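Local coordinates for histidine kinase (Caulobacter vibrioides, PDB 6TNE), which is the hybrid sensor kinase CckA, of which only the receiver domain is present here, a module that probably accepts a phosphoryl group in two-component signalling, at residues L4-E9 and V54-I59; A11-A16 and V27-D32; G45-L50 and G70-A75; V77-G82 and T96-L101. All coordinates share one frame; numbering follows the deposited sequence. Where two conformers were deposited one is given.

Contact 1: residues L4-E9 and V54-I59; sequences LFVEDE and VIMPGI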
loop_
_atom_site.group_PDB
_atom_site.type_symbol
_atom_site.label_atom_id
_atom_site.label_comp_id
_atom_site.label_asym_id
_atom_site.label_seq_id
_atom_site.Cartn_x
_atom_site.Cartn_y
_atom_site.Cartn_z
ATOM N N LEU A 4 -4.986 -0.350 0.007
ATOM C CA LEU A 4 -4.613 0.608 -1.031
ATOM C C LEU A 4 -3.159 0.296 -1.385
ATOM O O LEU A 4 -2.288 0.390 -0.516
ATOM C CB LEU A 4 -4.792 2.039 -0.496
ATOM C CG LEU A 4 -4.283 3.164 -1.382
ATOM C CD1 LEU A 4 -4.807 3.095 -2.791
ATOM C CD2 LEU A 4 -4.636 4.521 -0.701
ATOM N N PHE A 5 -2.909 -0.071 -2.636
ATOM C CA PHE A 5 -1.603 -0.555 -3.093
ATOM C C PHE A 5 -1.107 0.430 -4.137
ATOM O O PHE A 5 -1.689 0.526 -5.231
ATOM C CB PHE A 5 -1.738 -1.969 -3.679
ATOM C CG PHE A 5 -0.449 -2.727 -3.762
ATOM C CD1 PHE A 5 0.661 -2.251 -4.418
ATOM C CD2 PHE A 5 -0.313 -3.930 -3.092
ATOM C CE1 PHE A 5 1.858 -2.975 -4.438
ATOM C CE2 PHE A 5 0.872 -4.680 -3.121
ATOM C CZ PHE A 5 1.974 -4.197 -3.801
ATOM N N VAL A 6 -0.045 1.154 -3.816
ATOM C CA VAL A 6 0.486 2.238 -4.633
ATOM C C VAL A 6 1.844 1.811 -5.162
ATOM O O VAL A 6 2.785 1.597 -4.390
ATOM C CB VAL A 6 0.590 3.528 -3.818
ATOM C CG1 VAL A 6 0.919 4.700 -4.741
ATOM C CG2 VAL A 6 -0.671 3.759 -2.979
ATOM N N GLU A 7 1.961 1.669 -6.484
ATOM C CA GLU A 7 3.182 1.175 -7.113
ATOM C C GLU A 7 3.121 1.612 -8.571
ATOM O O GLU A 7 2.148 1.331 -9.268
ATOM C CB GLU A 7 3.253 -0.351 -6.957
ATOM C CG GLU A 7 4.288 -1.060 -7.819
ATOM C CD GLU A 7 5.672 -0.589 -7.543
ATOM O OE1 GLU A 7 6.220 -0.943 -6.499
ATOM O OE2 GLU A 7 6.242 0.171 -8.347
ATOM N N ASP A 8 4.169 2.313 -9.023
ATOM C CA ASP A 8 4.191 2.818 -10.393
ATOM C C ASP A 8 4.485 1.738 -11.416
ATOM O O ASP A 8 4.153 1.918 -12.602
ATOM C CB ASP A 8 5.188 3.953 -10.553
ATOM C CG ASP A 8 6.569 3.542 -10.194
ATOM O OD1 ASP A 8 6.785 3.101 -9.062
ATOM O OD2 ASP A 8 7.470 3.706 -11.045
ATOM N N GLU A 9 5.202 0.678 -11.037
ATOM C CA GLU A 9 5.556 -0.363 -11.983
ATOM C C GLU A 9 4.363 -1.290 -12.151
ATOM O O GLU A 9 4.033 -2.078 -11.253
ATOM C CB GLU A 9 6.738 -1.140 -11.454
ATOM C CG GLU A 9 7.432 -1.979 -12.493
ATOM C CD GLU A 9 8.809 -2.397 -12.017
ATOM O OE1 GLU A 9 9.341 -1.720 -11.101
ATOM O OE2 GLU A 9 9.327 -3.412 -12.530
ATOM N N VAL A 54 8.329 3.382 -2.291
ATOM C CA VAL A 54 8.964 4.581 -1.737
ATOM C C VAL A 54 9.229 5.608 -2.824
ATOM O O VAL A 54 8.794 6.765 -2.711
ATOM C CB VAL A 54 10.224 4.200 -0.920
ATOM C CG1 VAL A 54 10.956 5.476 -0.449
ATOM C CG2 VAL A 54 9.807 3.328 0.250
ATOM N N ILE A 55 9.957 5.220 -3.860
ATOM C CA ILE A 55 10.370 6.148 -4.910
ATOM C C ILE A 55 9.468 5.904 -6.116
ATOM O O ILE A 55 9.372 4.768 -6.614
ATOM C CB ILE A 55 11.831 5.908 -5.310
ATOM C CG1 ILE A 55 12.741 6.099 -4.086
ATOM C CG2 ILE A 55 12.193 6.815 -6.469
ATOM C CD1 ILE A 55 12.480 7.384 -3.278
ATOM N N MET A 56 8.731 6.928 -6.541
ATOM C CA MET A 56 7.771 6.835 -7.646
ATOM C C MET A 56 7.784 8.160 -8.372
ATOM O O MET A 56 8.029 9.194 -7.737
ATOM C CB MET A 56 6.345 6.635 -7.119
ATOM C CG MET A 56 6.141 5.336 -6.356
ATOM S SD MET A 56 4.451 5.173 -5.801
ATOM C CE MET A 56 4.381 6.315 -4.416
ATOM N N PRO A 57 7.529 8.181 -9.678
ATOM C CA PRO A 57 7.318 9.487 -10.341
ATOM C C PRO A 57 6.247 10.260 -9.560
ATOM O O PRO A 57 5.194 9.692 -9.187
ATOM C CB PRO A 57 6.850 9.094 -11.745
ATOM C CG PRO A 57 7.436 7.699 -11.992
ATOM C CD PRO A 57 7.408 7.027 -10.607
ATOM N N GLY A 58 6.507 11.550 -9.298
ATOM C CA GLY A 58 5.647 12.317 -8.414
ATOM C C GLY A 58 6.131 12.243 -6.967
ATOM O O GLY A 58 7.300 11.981 -6.693
ATOM N N ILE A 59 5.221 12.489 -6.022
ATOM C CA ILE A 59 5.604 12.434 -4.614
ATOM C C ILE A 59 6.044 11.030 -4.193
ATOM O O ILE A 59 5.520 10.008 -4.658
ATOM C CB ILE A 59 4.490 12.958 -3.699
ATOM C CG1 ILE A 59 3.220 12.063 -3.754
ATOM C CG2 ILE A 59 4.226 14.433 -4.031
ATOM C CD1 ILE A 59 2.145 12.516 -2.790
HETATM O O HOH W 1 9.695 3.582 -9.196
#
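D8 and M56 mark the closest backbone approach, their CA atoms 6.0 Å apart, where the chain leaving strand 2-6 passes the loop that follows strand 49-53, with no hydrogen bond directly joining the two segments. The apolar part is a meeting of V6 and M56, whose side chains cross at about a right angle. V6 holds CG1 anti to its backbone N (chi1 -170°), and this branch meets M56 SD at 3.7 Å. The methionine chain bends at its last torsion, which brings CE to 3.8 Å from the same CG1, so V6 CG1 packs against both the sulfur and the terminal methyl of M56.

Two residues on, the D8 carboxylate meets the loop, its oxygens lying against CH groups and a water. D8 OD1 lies 3.6 Å from M56 CG, while the other oxygen, D8 OD2, comes to 3.4 Å from P57 CD, the carboxylate side chain crossing that of the proline nearly at a right angle. A water 2.9 Å from D8 OD2 donates to it and also reaches the carbonyl O of I55, although further acceptors compete for its protons. The amide N of D8 is buried with no partner in the model. E7 points CB away from the loop, yet its carboxylate is fixed from two directions: OE2 takes the amide of E9 through its anti lone pair (2.9 Å from E9 N to E7 OE2, 170° at the hydrogen), and OE1 forms a salt bridge with K103.

With D53 close to both E7 and D8, these groups form the acidic pocket at the C-terminal edge of the sheet, consistent with the phosphorylation site of CheY-like receiver domains.

Contact 2: residues A11-A16 and V27-D32; sequences AVRSVA and VLEAAD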
loop_
_atom_site.group_PDB
_atom_site.type_symbol
_atom_site.label_atom_id
_atom_site.label_comp_id
_atom_site.label_asym_id
_atom_site.label_seq_id
_atom_site.Cartn_x
_atom_site.Cartn_y
_atom_site.Cartn_z
ATOM N N ALA A 11 3.490 -4.034 -13.845
ATOM C CA ALA A 11 3.527 -5.489 -13.736
ATOM C C ALA A 11 3.781 -5.945 -12.295
ATOM O O ALA A 11 3.222 -6.950 -11.859
ATOM C CB ALA A 11 4.583 -6.045 -14.684
ATOM N N VAL A 12 4.612 -5.210 -11.530
ATOM C CA VAL A 12 4.834 -5.547 -10.121
ATOM C C VAL A 12 3.549 -5.344 -9.324
ATOM O O VAL A 12 3.115 -6.219 -8.547
ATOM C CB VAL A 12 5.966 -4.659 -9.573
ATOM C CG1 VAL A 12 6.090 -4.771 -8.064
ATOM C CG2 VAL A 12 7.275 -4.984 -10.330
ATOM N N ARG A 13 2.892 -4.197 -9.525
ATOM C CA ARG A 13 1.675 -3.916 -8.796
ATOM C C ARG A 13 0.592 -4.923 -9.132
ATOM O O ARG A 13 -0.132 -5.406 -8.250
ATOM C CB ARG A 13 1.197 -2.516 -9.146
ATOM C CG ARG A 13 0.035 -2.088 -8.296
ATOM C CD ARG A 13 -0.542 -0.744 -8.787
ATOM N NE ARG A 13 -1.153 -0.880 -10.101
ATOM C CZ ARG A 13 -0.722 -0.341 -11.229
ATOM N NH1 ARG A 13 0.354 0.462 -11.269
ATOM N NH2 ARG A 13 -1.357 -0.629 -12.345
ATOM N N SER A 14 0.444 -5.240 -10.428
ATOM C CA SER A 14 -0.668 -6.097 -10.856
ATOM C C SER A 14 -0.500 -7.505 -10.326
ATOM O O SER A 14 -1.490 -8.129 -9.937
ATOM C CB SER A 14 -0.736 -6.159 -12.385
ATOM O OG SER A 14 -0.950 -4.903 -12.966
ATOM N N VAL A 15 0.721 -8.044 -10.365
ATOM C CA VAL A 15 0.947 -9.383 -9.816
ATOM C C VAL A 15 0.547 -9.411 -8.348
ATOM O O VAL A 15 -0.205 -10.287 -7.896
ATOM C CB VAL A 15 2.406 -9.812 -10.022
ATOM C CG1 VAL A 15 2.757 -11.036 -9.170
ATOM C CG2 VAL A 15 2.714 -10.030 -11.495
ATOM N N ALA A 16 1.086 -8.471 -7.566
ATOM C CA ALA A 16 0.835 -8.475 -6.127
ATOM C C ALA A 16 -0.644 -8.268 -5.844
ATOM O O ALA A 16 -1.221 -8.928 -4.956
ATOM C CB ALA A 16 1.697 -7.405 -5.436
ATOM N N VAL A 27 -8.345 -4.942 -3.266
ATOM C CA VAL A 27 -7.125 -4.177 -3.515
ATOM C C VAL A 27 -7.458 -3.023 -4.436
ATOM O O VAL A 27 -7.834 -3.249 -5.603
ATOM C CB VAL A 27 -6.000 -5.052 -4.083
ATOM C CG1 VAL A 27 -4.760 -4.214 -4.251
ATOM C CG2 VAL A 27 -5.716 -6.207 -3.150
ATOM N N LEU A 28 -7.270 -1.798 -3.924
ATOM C CA LEU A 28 -7.448 -0.591 -4.705
ATOM C C LEU A 28 -6.062 -0.201 -5.188
ATOM O O LEU A 28 -5.174 0.113 -4.385
ATOM C CB LEU A 28 -7.990 0.511 -3.807
ATOM C CG LEU A 28 -9.342 0.228 -3.137
ATOM C CD1 LEU A 28 -9.843 1.410 -2.336
ATOM C CD2 LEU A 28 -10.390 -0.136 -4.172
ATOM N N GLU A 29 -5.870 -0.173 -6.475
ATOM C CA GLU A 29 -4.549 0.079 -7.046
ATOM C C GLU A 29 -4.378 1.545 -7.412
ATOM O O GLU A 29 -5.321 2.170 -7.937
ATOM C CB GLU A 29 -4.365 -0.751 -8.304
ATOM C CG GLU A 29 -4.222 -2.247 -8.021
ATOM C CD GLU A 29 -4.121 -3.038 -9.320
ATOM O OE1 GLU A 29 -3.109 -2.888 -10.043
ATOM O OE2 GLU A 29 -5.059 -3.805 -9.619
ATOM N N ALA A 30 -3.172 2.055 -7.222
ATOM C CA ALA A 30 -2.827 3.393 -7.671
ATOM C C ALA A 30 -1.420 3.328 -8.249
ATOM O O ALA A 30 -0.573 2.579 -7.751
ATOM C CB ALA A 30 -2.881 4.381 -6.492
ATOM N N ALA A 31 -1.143 4.147 -9.271
ATOM C CA ALA A 31 0.166 4.170 -9.886
ATOM C C ALA A 31 1.020 5.325 -9.396
ATOM O O ALA A 31 2.200 5.385 -9.746
ATOM C CB ALA A 31 0.058 4.258 -11.408
ATOM N N ASP A 32 0.468 6.229 -8.606
ATOM C CA ASP A 32 1.247 7.355 -8.112
ATOM C C ASP A 32 0.545 7.935 -6.898
ATOM O O ASP A 32 -0.594 7.576 -6.566
ATOM C CB ASP A 32 1.529 8.439 -9.152
ATOM C CG ASP A 32 0.319 8.983 -9.745
ATOM O OD1 ASP A 32 -0.657 9.321 -9.092
ATOM O OD2 ASP A 32 0.315 9.101 -10.958
HETATM O O HOH W 2 -3.201 -3.134 -12.749
#
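R13 reaches from helix 10-21 to E29 on strand 26-30, the two short segments running almost exactly antiparallel with their axes 9.7 Å apart. The link is a salt bridge with a good hydrogen bond inside it: R13 NE donates to E29 OE1 at 2.8 Å, with 160° at the hydrogen. E29 OE1 lies close to the guanidinium plane and receives the proton on its anti lone pair. Only NE bonds directly to the carboxylate, whose plane is turned 38° from the guanidinium. The bend of the arginine at chi3 (67°) turns NE toward the strand.

A water completes the site. It accepts from R13 NH2 at 3.1 Å, gives one proton to S14 OG at 2.9 Å and the other to E29 OE1 at 2.7 Å. E29 OE1 is thus gripped twice, and E29 OE2 is taken up by R21. R13 NH1 turns instead to D10 and to the carbonyl O of E7, and S14 OG also bonds to the carbonyl O of D10.

Since every nitrogen of the guanidinium and both carboxylate oxygens have partners, the polar ends are held by a network at this partly exposed surface, and shared solvent would be expected to temper the charge attraction.

Contact 3: residues G45-L50 and G70-A75; sequences GTIDLL and GYLGTA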
loop_
_atom_site.group_PDB
_atom_site.type_symbol
_atom_site.label_atom_id
_atom_site.label_comp_id
_atom_site.label_asym_id
_atom_site.label_seq_id
_atom_site.Cartn_x
_atom_site.Cartn_y
_atom_site.Cartn_z
ATOM N N GLY A 45 -11.340 6.267 6.140
ATOM C CA GLY A 45 -11.794 5.434 7.254
ATOM C C GLY A 45 -12.213 4.019 6.901
ATOM O O GLY A 45 -12.656 3.289 7.796
ATOM N N THR A 46 -12.099 3.603 5.634
ATOM C CA THR A 46 -12.449 2.252 5.243
ATOM C C THR A 46 -11.255 1.471 4.709
ATOM O O THR A 46 -11.404 0.300 4.367
ATOM C CB THR A 46 -13.532 2.226 4.167
ATOM O OG1 THR A 46 -12.947 2.646 2.915
ATOM C CG2 THR A 46 -14.701 3.096 4.576
ATOM N N ILE A 47 -10.083 2.076 4.647
ATOM C CA ILE A 47 -8.880 1.379 4.204
ATOM C C ILE A 47 -8.203 0.743 5.407
ATOM O O ILE A 47 -8.029 1.386 6.448
ATOM C CB ILE A 47 -7.935 2.341 3.480
ATOM C CG1 ILE A 47 -8.625 2.737 2.174
ATOM C CG2 ILE A 47 -6.581 1.678 3.215
ATOM C CD1 ILE A 47 -8.117 3.961 1.567
ATOM N N ASP A 48 -7.881 -0.529 5.279
ATOM C CA ASP A 48 -7.272 -1.275 6.361
ATOM C C ASP A 48 -5.756 -1.283 6.320
ATOM O O ASP A 48 -5.140 -1.601 7.327
ATOM C CB ASP A 48 -7.832 -2.695 6.343
ATOM C CG ASP A 48 -9.329 -2.709 6.563
ATOM O OD1 ASP A 48 -9.759 -2.164 7.607
ATOM O OD2 ASP A 48 -10.078 -3.215 5.708
ATOM N N LEU A 49 -5.142 -0.994 5.178
ATOM C CA LEU A 49 -3.699 -1.072 5.024
ATOM C C LEU A 49 -3.319 -0.262 3.804
ATOM O O LEU A 49 -3.957 -0.409 2.752
ATOM C CB LEU A 49 -3.271 -2.539 4.812
ATOM C CG LEU A 49 -1.787 -2.810 4.517
ATOM C CD1 LEU A 49 -0.861 -2.439 5.660
ATOM C CD2 LEU A 49 -1.578 -4.260 4.143
ATOM N N LEU A 50 -2.260 0.527 3.907
ATOM C CA LEU A 50 -1.624 1.153 2.758
ATOM C C LEU A 50 -0.325 0.404 2.483
ATOM O O LEU A 50 0.475 0.232 3.406
ATOM C CB LEU A 50 -1.266 2.610 3.085
ATOM C CG LEU A 50 -0.415 3.344 2.047
ATOM C CD1 LEU A 50 -1.101 3.441 0.720
ATOM C CD2 LEU A 50 0.003 4.700 2.557
ATOM N N GLY A 70 -4.319 11.268 7.634
ATOM C CA GLY A 70 -5.625 11.603 8.210
ATOM C C GLY A 70 -6.765 10.780 7.598
ATOM O O GLY A 70 -7.641 10.275 8.303
ATOM N N TYR A 71 -6.750 10.589 6.257
ATOM C CA TYR A 71 -7.807 9.787 5.626
ATOM C C TYR A 71 -7.661 8.324 6.000
ATOM O O TYR A 71 -8.654 7.593 6.047
ATOM C CB TYR A 71 -7.731 9.924 4.097
ATOM C CG TYR A 71 -7.811 11.332 3.622
ATOM C CD1 TYR A 71 -8.833 12.198 4.063
ATOM C CD2 TYR A 71 -6.893 11.788 2.695
ATOM C CE1 TYR A 71 -8.920 13.505 3.556
ATOM C CE2 TYR A 71 -6.964 13.091 2.198
ATOM C CZ TYR A 71 -7.951 13.945 2.690
ATOM O OH TYR A 71 -8.012 15.220 2.197
ATOM N N LEU A 72 -6.407 7.880 6.225
ATOM C CA LEU A 72 -6.128 6.499 6.584
ATOM C C LEU A 72 -6.447 6.187 8.044
ATOM O O LEU A 72 -6.580 5.008 8.396
ATOM C CB LEU A 72 -4.658 6.174 6.294
ATOM C CG LEU A 72 -4.305 6.254 4.815
ATOM C CD1 LEU A 72 -2.785 6.161 4.669
ATOM C CD2 LEU A 72 -4.961 5.086 4.095
ATOM N N GLY A 73 -6.542 7.185 8.909
ATOM C CA GLY A 73 -6.824 6.898 10.306
ATOM C C GLY A 73 -5.651 6.142 10.886
ATOM O O GLY A 73 -4.499 6.500 10.661
ATOM N N THR A 74 -5.945 5.078 11.629
ATOM C CA THR A 74 -4.897 4.270 12.235
ATOM C C THR A 74 -4.465 3.098 11.357
ATOM O O THR A 74 -3.777 2.193 11.848
ATOM C CB THR A 74 -5.358 3.775 13.599
ATOM O OG1 THR A 74 -6.516 2.951 13.416
ATOM C CG2 THR A 74 -5.694 4.968 14.505
ATOM N N ALA A 75 -4.873 3.075 10.095
ATOM C CA ALA A 75 -4.473 1.953 9.254
ATOM C C ALA A 75 -2.951 1.812 9.255
ATOM O O ALA A 75 -2.233 2.814 9.136
ATOM C CB ALA A 75 -4.920 2.187 7.817
#
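L72 sends its two methyl groups to different neighbours on the facing segment. CD2 goes to I47, whose side chain lies at a slant to the leucine, and meets I47 CG2 at 3.9 Å. The other branch, CD1, touches L50 CD2 at 3.8 Å, and here the two leucine side chains cross at about a right angle. With I47 CG2 anti to the backbone N, that branch is the one nearest L72 CD2, and L50 carries its CG in the same relation to N (chi1 172°).

These contacts bury the C-terminal end of helix 61-72 against the entry to strand 49-53, within the beta-alpha-beta crossover formed by strand 49-53, helix 61-72 and strand 77-81. The helix ends at L72, and G73, with positive phi, takes the second position of a type II' turn from L72 to A75, fastened by A75 N to L72 O at 3.1 Å.

That turn directs the methyl of A75 toward the facing backbone, where CB rests 3.5 Å from I47 O and 3.8 Å from D48 O. At the other end of the contact, Y71 leads its ring away toward helix 33-42 and leaves its carbonyl for the facing chain: G45 N donates to Y71 O at 3.0 Å, with 156° at the hydrogen.

Contact 4: residues V77-G82 and T96-L101; sequences VMFISG and TGVTFL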
loop_
_atom_site.group_PDB
_atom_site.type_symbol
_atom_site.label_atom_id
_atom_site.label_comp_id
_atom_site.label_asym_id
_atom_site.label_seq_id
_atom_site.Cartn_x
_atom_site.Cartn_y
_atom_site.Cartn_z
ATOM N N VAL A 77 0.738 0.971 7.614
ATOM C CA VAL A 77 1.371 1.369 6.365
ATOM C C VAL A 77 2.598 0.501 6.173
ATOM O O VAL A 77 3.391 0.342 7.116
ATOM C CB VAL A 77 1.755 2.865 6.365
ATOM C CG1 VAL A 77 2.495 3.239 5.092
ATOM C CG2 VAL A 77 0.534 3.753 6.682
ATOM N N MET A 78 2.777 -0.032 4.975
ATOM C CA MET A 78 3.926 -0.849 4.627
ATOM C C MET A 78 4.575 -0.255 3.403
ATOM O O MET A 78 3.930 -0.141 2.341
ATOM C CB MET A 78 3.453 -2.240 4.297
ATOM C CG MET A 78 4.554 -3.168 3.929
ATOM S SD MET A 78 4.082 -4.880 3.761
ATOM C CE MET A 78 2.730 -4.857 2.658
ATOM N N PHE A 79 5.814 0.178 3.529
ATOM C CA PHE A 79 6.593 0.670 2.409
ATOM C C PHE A 79 7.376 -0.459 1.798
ATOM O O PHE A 79 7.889 -1.322 2.510
ATOM C CB PHE A 79 7.538 1.769 2.871
ATOM C CG PHE A 79 6.828 3.047 3.186
ATOM C CD1 PHE A 79 6.100 3.726 2.184
ATOM C CD2 PHE A 79 6.821 3.552 4.467
ATOM C CE1 PHE A 79 5.397 4.897 2.476
ATOM C CE2 PHE A 79 6.100 4.707 4.761
ATOM C CZ PHE A 79 5.406 5.373 3.776
ATOM N N ILE A 80 7.503 -0.423 0.490
ATOM C CA ILE A 80 8.274 -1.390 -0.269
ATOM C C ILE A 80 9.308 -0.632 -1.091
ATOM O O ILE A 80 9.038 0.457 -1.602
ATOM C CB ILE A 80 7.380 -2.296 -1.145
ATOM C CG1 ILE A 80 6.593 -1.538 -2.219
ATOM C CG2 ILE A 80 6.400 -3.112 -0.249
ATOM C CD1 ILE A 80 5.805 -2.413 -3.118
ATOM N N SER A 81 10.498 -1.209 -1.241
ATOM C CA SER A 81 11.497 -0.562 -2.094
ATOM C C SER A 81 12.638 -1.523 -2.331
ATOM O O SER A 81 12.938 -2.369 -1.480
ATOM C CB SER A 81 12.119 0.706 -1.475
ATOM O OG SER A 81 12.999 1.346 -2.402
ATOM N N GLY A 82 13.293 -1.359 -3.496
ATOM C CA GLY A 82 14.537 -2.048 -3.784
ATOM C C GLY A 82 15.740 -1.422 -3.137
ATOM O O GLY A 82 16.825 -2.013 -3.184
ATOM N N THR A 96 3.537 6.034 13.637
ATOM C CA THR A 96 3.280 4.706 14.176
ATOM C C THR A 96 2.722 3.775 13.088
ATOM O O THR A 96 2.185 4.217 12.071
ATOM C CB THR A 96 2.325 4.834 15.389
ATOM O OG1 THR A 96 0.962 4.943 14.954
ATOM C CG2 THR A 96 2.661 6.083 16.213
ATOM N N GLY A 97 2.815 2.478 13.336
ATOM C CA GLY A 97 2.301 1.509 12.396
ATOM C C GLY A 97 2.982 1.475 11.046
ATOM O O GLY A 97 2.313 1.069 10.086
ATOM N N VAL A 98 4.285 1.844 10.930
ATOM C CA VAL A 98 5.012 1.903 9.633
ATOM C C VAL A 98 6.046 0.787 9.532
ATOM O O VAL A 98 6.912 0.617 10.410
ATOM C CB VAL A 98 5.673 3.268 9.428
ATOM C CG1 VAL A 98 6.595 3.231 8.295
ATOM C CG2 VAL A 98 4.633 4.336 9.176
ATOM N N THR A 99 5.927 -0.028 8.495
ATOM C CA THR A 99 6.803 -1.166 8.266
ATOM C C THR A 99 7.453 -1.041 6.899
ATOM O O THR A 99 7.050 -0.197 6.063
ATOM C CB THR A 99 6.043 -2.502 8.392
ATOM O OG1 THR A 99 5.045 -2.585 7.377
ATOM C CG2 THR A 99 5.422 -2.713 9.761
ATOM N N PHE A 100 8.383 -1.950 6.597
ATOM C CA PHE A 100 9.225 -1.892 5.396
ATOM C C PHE A 100 9.527 -3.291 4.909
ATOM O O PHE A 100 10.126 -4.078 5.663
ATOM C CB PHE A 100 10.554 -1.251 5.720
ATOM C CG PHE A 100 10.434 0.081 6.311
ATOM C CD1 PHE A 100 10.318 0.238 7.679
ATOM C CD2 PHE A 100 10.453 1.202 5.494
ATOM C CE1 PHE A 100 10.209 1.481 8.244
ATOM C CE2 PHE A 100 10.341 2.455 6.054
ATOM C CZ PHE A 100 10.229 2.588 7.434
ATOM N N LEU A 101 9.212 -3.558 3.644
ATOM C CA LEU A 101 9.428 -4.874 3.030
ATOM C C LEU A 101 10.297 -4.646 1.801
ATOM O O LEU A 101 9.944 -3.833 0.939
ATOM C CB LEU A 101 8.090 -5.531 2.653
ATOM C CG LEU A 101 8.015 -6.926 2.002
ATOM C CD1 LEU A 101 8.447 -7.936 3.034
ATOM C CD2 LEU A 101 6.615 -7.276 1.428
#
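F79 and F100 sit opposite each other in a parallel pairing of strands 77-81 and 98-102, whose short axes differ in direction by 28°. The backbone bonds step alternately across the pair, V77 N to G97 O, T99 N to V77 O, F79 N to T99 O and L101 N to F79 O, all between 2.8 and 2.9 Å, followed by a weak bond from S81 N to L101 O.

The side chain of F79 can be traced outward from this frame. Its CB lies 3.8 Å from T99 O, beside the strand partner. CG stands anti to the carbonyl carbon (chi1 -72°), which leans the ring back toward V77 and V98. At the ring, CD2 has V98 CG1 at 3.8 Å and CE2 has the same methyl at 3.9 Å; that methyl comes in near the ring plane, at the edge. One face receives V77 CG1, 3.8 Å above the plane and offset toward the rim. F100, in the conformer given, runs alongside and points the same way, its CD2 meeting F79 CB and its CE2 meeting F79 CD2, each at 4.0 Å. P62 of helix 61-72 and V54 also touch the F79 side chain, V54 at CB.

M78 and L101 occupy the other face of the sheet, their side chains crossing obliquely toward helix 107-118, and T99 sets OG1 beside the CB and CG of M78.

The chemistry is that of a parallel sheet edge: backbone bonds provide the register, while apolar side chains pack on both faces, V77, V98, F79 and F100 on one, M78, I80 and L101 with T99 on the other, and F100 stays exposed.

How the contacts relate
From the N terminus, strand 2-6 opens contact 1, which closes only at residues 54-59. Contact 2 falls wholly within that span, joining helix 10-21 to strand 26-30 in the first beta-alpha-beta unit. Contact 3 crosses contact 1: its first segment, 45-50, comes before 54-59, and its second, 70-75, after it, tying strand 49-53 to the helix leading on to strand 77-81. Contact 4 follows in series and adds the edge strand 98-102, at the far side of the sheet from 26-30. All four reach one parallel sheet, ordered 26-30, 2-6, 49-53, 77-81, 98-102. Contacts 2 and 4 lie on opposite sides of the chain centre, about 16 Å between centres, while contact 1 touches every other contact.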